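Local structure of putative pachytene checkpoint protein 2 (Caenorhabditis elegans, 4XGU) at residues B[207-213]-B[246-252]; B[229-233]-B[280-284]. The protein is a AAA+ ATPase that probably uses ATP hydrolysis to remodel partner proteins and is thought to play a key role in chromosome recombination during meiosis. All blocks are in the same frame, centred on the assembly; numbering follows the deposited sequence.

Contact 1 (B[207-213]-B[246-252]); sequences SVMLEIN and MVFVLID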
# COMPACT_ATOMS: atom_id res chain seq x y z
N SER B 207 -12.27 -2.46 45.93
CA SER B 207 -11.39 -1.99 44.86
C SER B 207 -10.84 -3.16 44.04
O SER B 207 -10.29 -4.11 44.60
CB SER B 207 -10.25 -1.16 45.43
OG SER B 207 -9.40 -0.69 44.40
N VAL B 208 -11.00 -3.08 42.72
CA VAL B 208 -10.54 -4.14 41.83
C VAL B 208 -9.61 -3.60 40.76
O VAL B 208 -9.62 -2.41 40.46
CB VAL B 208 -11.73 -4.86 41.15
CG1 VAL B 208 -12.59 -5.59 42.17
CG2 VAL B 208 -12.57 -3.87 40.35
N MET B 209 -8.80 -4.48 40.18
CA MET B 209 -7.94 -4.11 39.06
C MET B 209 -7.96 -5.16 37.97
O MET B 209 -7.78 -6.35 38.23
CB MET B 209 -6.49 -3.88 39.52
CG MET B 209 -5.47 -3.96 38.37
SD MET B 209 -3.83 -3.34 38.81
CE MET B 209 -2.82 -4.13 37.56
N LEU B 210 -8.18 -4.71 36.74
CA LEU B 210 -8.18 -5.58 35.57
C LEU B 210 -6.93 -5.36 34.74
O LEU B 210 -6.68 -4.27 34.24
CB LEU B 210 -9.42 -5.34 34.72
CG LEU B 210 -10.67 -6.06 35.25
CD1 LEU B 210 -11.92 -5.51 34.61
CD2 LEU B 210 -10.54 -7.55 35.00
N GLU B 211 -6.13 -6.41 34.60
CA GLU B 211 -4.89 -6.34 33.85
C GLU B 211 -5.03 -7.01 32.49
O GLU B 211 -5.47 -8.16 32.40
CB GLU B 211 -3.74 -6.97 34.64
CG GLU B 211 -2.40 -6.88 33.94
CD GLU B 211 -1.27 -7.45 34.78
OE1 GLU B 211 -1.55 -7.98 35.87
OE2 GLU B 211 -0.11 -7.36 34.33
N ILE B 212 -4.66 -6.29 31.43
CA ILE B 212 -4.77 -6.80 30.07
C ILE B 212 -3.39 -6.90 29.41
O ILE B 212 -2.52 -6.07 29.66
CB ILE B 212 -5.68 -5.90 29.21
CG1 ILE B 212 -6.94 -5.52 29.98
CG2 ILE B 212 -6.04 -6.59 27.90
CD1 ILE B 212 -7.87 -4.59 29.22
N ASN B 213 -3.22 -7.93 28.58
CA ASN B 213 -2.04 -8.08 27.72
C ASN B 213 -0.74 -8.30 28.49
O ASN B 213 0.27 -7.65 28.22
CB ASN B 213 -1.90 -6.85 26.81
CG ASN B 213 -1.03 -7.12 25.60
OD1 ASN B 213 -0.99 -8.24 25.09
ND2 ASN B 213 -0.33 -6.09 25.14
N MET B 246 -13.83 1.35 42.95
CA MET B 246 -12.96 1.88 41.91
C MET B 246 -12.27 0.75 41.16
O MET B 246 -11.83 -0.24 41.76
CB MET B 246 -11.93 2.85 42.49
CG MET B 246 -10.88 2.23 43.40
SD MET B 246 -9.88 3.48 44.25
CE MET B 246 -9.46 4.57 42.89
N VAL B 247 -12.21 0.87 39.84
CA VAL B 247 -11.58 -0.15 39.01
C VAL B 247 -10.33 0.41 38.33
O VAL B 247 -10.28 1.56 37.92
CB VAL B 247 -12.57 -0.71 37.96
CG1 VAL B 247 -13.97 -0.82 38.56
CG2 VAL B 247 -12.61 0.13 36.71
N PHE B 248 -9.29 -0.43 38.27
CA PHE B 248 -8.05 -0.06 37.62
C PHE B 248 -7.84 -0.91 36.39
O PHE B 248 -7.97 -2.13 36.44
CB PHE B 248 -6.86 -0.22 38.57
CG PHE B 248 -6.81 0.80 39.67
CD1 PHE B 248 -7.48 0.59 40.86
CD2 PHE B 248 -6.08 1.97 39.51
CE1 PHE B 248 -7.43 1.52 41.88
CE2 PHE B 248 -6.03 2.91 40.52
CZ PHE B 248 -6.70 2.69 41.71
N VAL B 249 -7.52 -0.28 35.27
CA VAL B 249 -7.24 -1.04 34.05
C VAL B 249 -5.80 -0.85 33.62
O VAL B 249 -5.39 0.25 33.24
CB VAL B 249 -8.18 -0.63 32.91
CG1 VAL B 249 -7.81 -1.39 31.64
CG2 VAL B 249 -9.62 -0.89 33.29
N LEU B 250 -5.02 -1.92 33.70
CA LEU B 250 -3.64 -1.89 33.26
C LEU B 250 -3.51 -2.51 31.88
O LEU B 250 -4.07 -3.58 31.61
CB LEU B 250 -2.74 -2.62 34.26
CG LEU B 250 -1.27 -2.76 33.86
CD1 LEU B 250 -0.64 -1.38 33.69
CD2 LEU B 250 -0.50 -3.58 34.88
N ILE B 251 -2.77 -1.84 31.00
CA ILE B 251 -2.55 -2.34 29.65
C ILE B 251 -1.05 -2.38 29.34
O ILE B 251 -0.39 -1.34 29.29
CB ILE B 251 -3.28 -1.46 28.61
CG1 ILE B 251 -4.78 -1.47 28.89
CG2 ILE B 251 -2.99 -1.95 27.20
CD1 ILE B 251 -5.54 -0.37 28.18
N ASP B 252 -0.52 -3.58 29.14
CA ASP B 252 0.91 -3.77 28.92
C ASP B 252 1.24 -3.89 27.44
O ASP B 252 0.41 -4.33 26.64
CB ASP B 252 1.40 -5.02 29.66
CG ASP B 252 1.12 -4.96 31.15
OD1 ASP B 252 1.35 -3.89 31.76
OD2 ASP B 252 0.66 -5.97 31.72
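Met-209 and Leu-250 meet on one face of two neighbouring parallel strands in the central sheet of the AAA+ ATPase domain; 246-252, a hydrophobic run ending in Asp-252, has the form of a Walker B strand. Six backbone hydrogen bonds keep the strands in register, and the shortest of these, from Leu-210 N to Phe-248 O, is 2.6 Å long.

The tight side carries Ser-207, Met-209, Glu-211, Met-246, Phe-248 and Leu-250. Met-209 CB lies 3.8 Å from Phe-248 CB, where the two side chains cross almost at right angles. Being extended past CG (chi2 167°), Met-209 then carries its CE to within 3.6 Å of Leu-250 CD2. The Phe-248 ring heads the other way along the strands, bringing CE1 at its edge to 3.9 Å from Ser-207 OG.

The opposite face is looser. Val-208 CG2 and Val-247 CG1 lie side by side at 3.8 Å, and Ile-212 CD1 reaches Val-249 CG1 at 4.0 Å, and this face is also packed by Met-232, Ile-236 and Leu-239 of helix 228-241. Neither face is left to solvent.

At the C-terminal ends Asp-252 touches Thr-186 of the P-loop, its side chain about 6 Å from the bound ADP. Beside it, Trp-125 NE1 donates a hydrogen bond to Glu-211 OE1, while Glu-211 OE2 sits 3.1 Å from Asp-252 OD2, acceptor against acceptor, the carboxylate planes 85° apart.

Contact 2 (B[229-233]-B[280-284]); sequences VQKMF and LLTQI
Gln-283 lies against the ring of Phe-233 where two nearly parallel helical segments run side by side, their axes 9.8 Å apart and inclined by 16°. Its CB sits over one face of the ring in a CH-pi contact, 3.8 Å from the centroid and displaced toward the rim. CG moves off the ring to 3.9 Å from Phe-233 CB. The chain bends there (chi2 -46°), keeping CD and OE1 near Phe-233 CB, OE1 at 3.6 Å. Arg-286 NH2 gives OE1 a hydrogen bond, so the oxygen is satisfied from its own helix. The other branch, NE2, faces Gln-230 OE1 at 4.0 Å, too long for a bond, near the more exposed border of the contact.

Deeper in, Leu-280 CD1 lies 3.6 Å from Phe-233 CZ and is also touched by Val-229 CG1. Replacing Phe-233 with an alanine would probably leave a gap over Gln-283 CB and Leu-280 CD1, which the ring now packs against, and the glutamine chain freer to turn. Phe-222 of helix 217-224 closes over Val-229 and Leu-280, and Ile-212 of the sheet touches Phe-233: paired helices laid against the parallel strands of the central sheet, as in the alpha/beta core of P-loop NTPases.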
# COMPACT_ATOMS: atom_id res chain seq x y z
N VAL B 229 -12.82 -7.93 22.29
CA VAL B 229 -12.26 -6.75 22.94
C VAL B 229 -13.43 -5.95 23.49
O VAL B 229 -13.38 -5.44 24.61
CB VAL B 229 -11.43 -5.88 21.98
CG1 VAL B 229 -10.93 -4.63 22.69
CG2 VAL B 229 -10.26 -6.68 21.42
N GLN B 230 -14.50 -5.86 22.70
CA GLN B 230 -15.75 -5.25 23.14
C GLN B 230 -16.35 -6.03 24.31
O GLN B 230 -16.77 -5.44 25.30
CB GLN B 230 -16.75 -5.20 21.98
CG GLN B 230 -18.19 -5.00 22.42
CD GLN B 230 -18.82 -3.78 21.81
OE1 GLN B 230 -18.42 -3.33 20.74
NE2 GLN B 230 -19.82 -3.23 22.49
N LYS B 231 -16.38 -7.35 24.17
CA LYS B 231 -16.92 -8.22 25.21
C LYS B 231 -16.15 -8.09 26.51
O LYS B 231 -16.73 -8.11 27.60
CB LYS B 231 -16.91 -9.68 24.73
CG LYS B 231 -17.34 -10.69 25.77
CD LYS B 231 -17.21 -12.11 25.24
CE LYS B 231 -17.57 -13.13 26.31
NZ LYS B 231 -17.43 -14.53 25.82
N MET B 232 -14.83 -7.96 26.40
CA MET B 232 -13.97 -7.83 27.57
C MET B 232 -14.22 -6.52 28.29
O MET B 232 -14.34 -6.48 29.51
CB MET B 232 -12.50 -7.95 27.17
CG MET B 232 -11.53 -7.87 28.33
SD MET B 232 -9.82 -8.01 27.79
CE MET B 232 -9.74 -6.68 26.60
N PHE B 233 -14.30 -5.44 27.51
CA PHE B 233 -14.51 -4.11 28.07
C PHE B 233 -15.94 -3.95 28.60
O PHE B 233 -16.19 -3.15 29.50
CB PHE B 233 -14.19 -3.04 27.03
CG PHE B 233 -12.72 -2.70 26.94
CD1 PHE B 233 -11.82 -3.59 26.38
CD2 PHE B 233 -12.25 -1.50 27.42
CE1 PHE B 233 -10.47 -3.28 26.30
CE2 PHE B 233 -10.90 -1.18 27.35
CZ PHE B 233 -10.02 -2.07 26.79
N LEU B 280 -10.72 -0.85 20.38
CA LEU B 280 -10.01 -0.70 21.64
C LEU B 280 -10.08 0.74 22.14
O LEU B 280 -10.46 1.00 23.28
CB LEU B 280 -8.55 -1.13 21.49
CG LEU B 280 -7.69 -1.03 22.75
CD1 LEU B 280 -8.05 -2.13 23.74
CD2 LEU B 280 -6.21 -1.04 22.41
N LEU B 281 -9.71 1.68 21.27
CA LEU B 281 -9.72 3.10 21.61
C LEU B 281 -11.13 3.61 21.92
O LEU B 281 -11.31 4.45 22.80
CB LEU B 281 -9.11 3.93 20.47
CG LEU B 281 -7.67 4.41 20.69
CD1 LEU B 281 -6.71 3.23 20.84
CD2 LEU B 281 -7.23 5.32 19.56
N THR B 282 -12.11 3.10 21.18
CA THR B 282 -13.51 3.42 21.45
C THR B 282 -13.92 2.86 22.81
O THR B 282 -14.58 3.54 23.59
CB THR B 282 -14.43 2.85 20.35
OG1 THR B 282 -14.13 3.47 19.10
CG2 THR B 282 -15.89 3.11 20.70
N GLN B 283 -13.51 1.63 23.09
CA GLN B 283 -13.81 1.00 24.37
C GLN B 283 -13.05 1.68 25.50
O GLN B 283 -13.53 1.74 26.64
CB GLN B 283 -13.48 -0.49 24.34
CG GLN B 283 -14.45 -1.31 23.52
CD GLN B 283 -15.89 -0.95 23.82
OE1 GLN B 283 -16.37 -1.14 24.94
NE2 GLN B 283 -16.58 -0.41 22.83
N ILE B 284 -11.86 2.19 25.19
CA ILE B 284 -11.09 2.98 26.15
C ILE B 284 -11.86 4.25 26.50
O ILE B 284 -11.97 4.62 27.66
CB ILE B 284 -9.70 3.35 25.61
CG1 ILE B 284 -8.77 2.14 25.64
CG2 ILE B 284 -9.09 4.47 26.43
CD1 ILE B 284 -7.37 2.43 25.13

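Overall arrangement
From the N terminus, the chain runs up strand 206-212, through helices 217-224 and 228-241, and back into strand 245-251, so contact 1 closes a beta-alpha-beta crossover. Helix 228-241 belongs to that connection, yet its partner in contact 2, helix 275-288, comes only after the second strand, beyond a break where 259-273 is not modelled. The two closures therefore cross rather than nest. Their centres are 13 Å apart and they meet directly at Ile-212, whose CD1 packs 3.8 Å from Met-232 CE. Together they tie the sheet beside the nucleotide pocket to the helical layer on one of its faces.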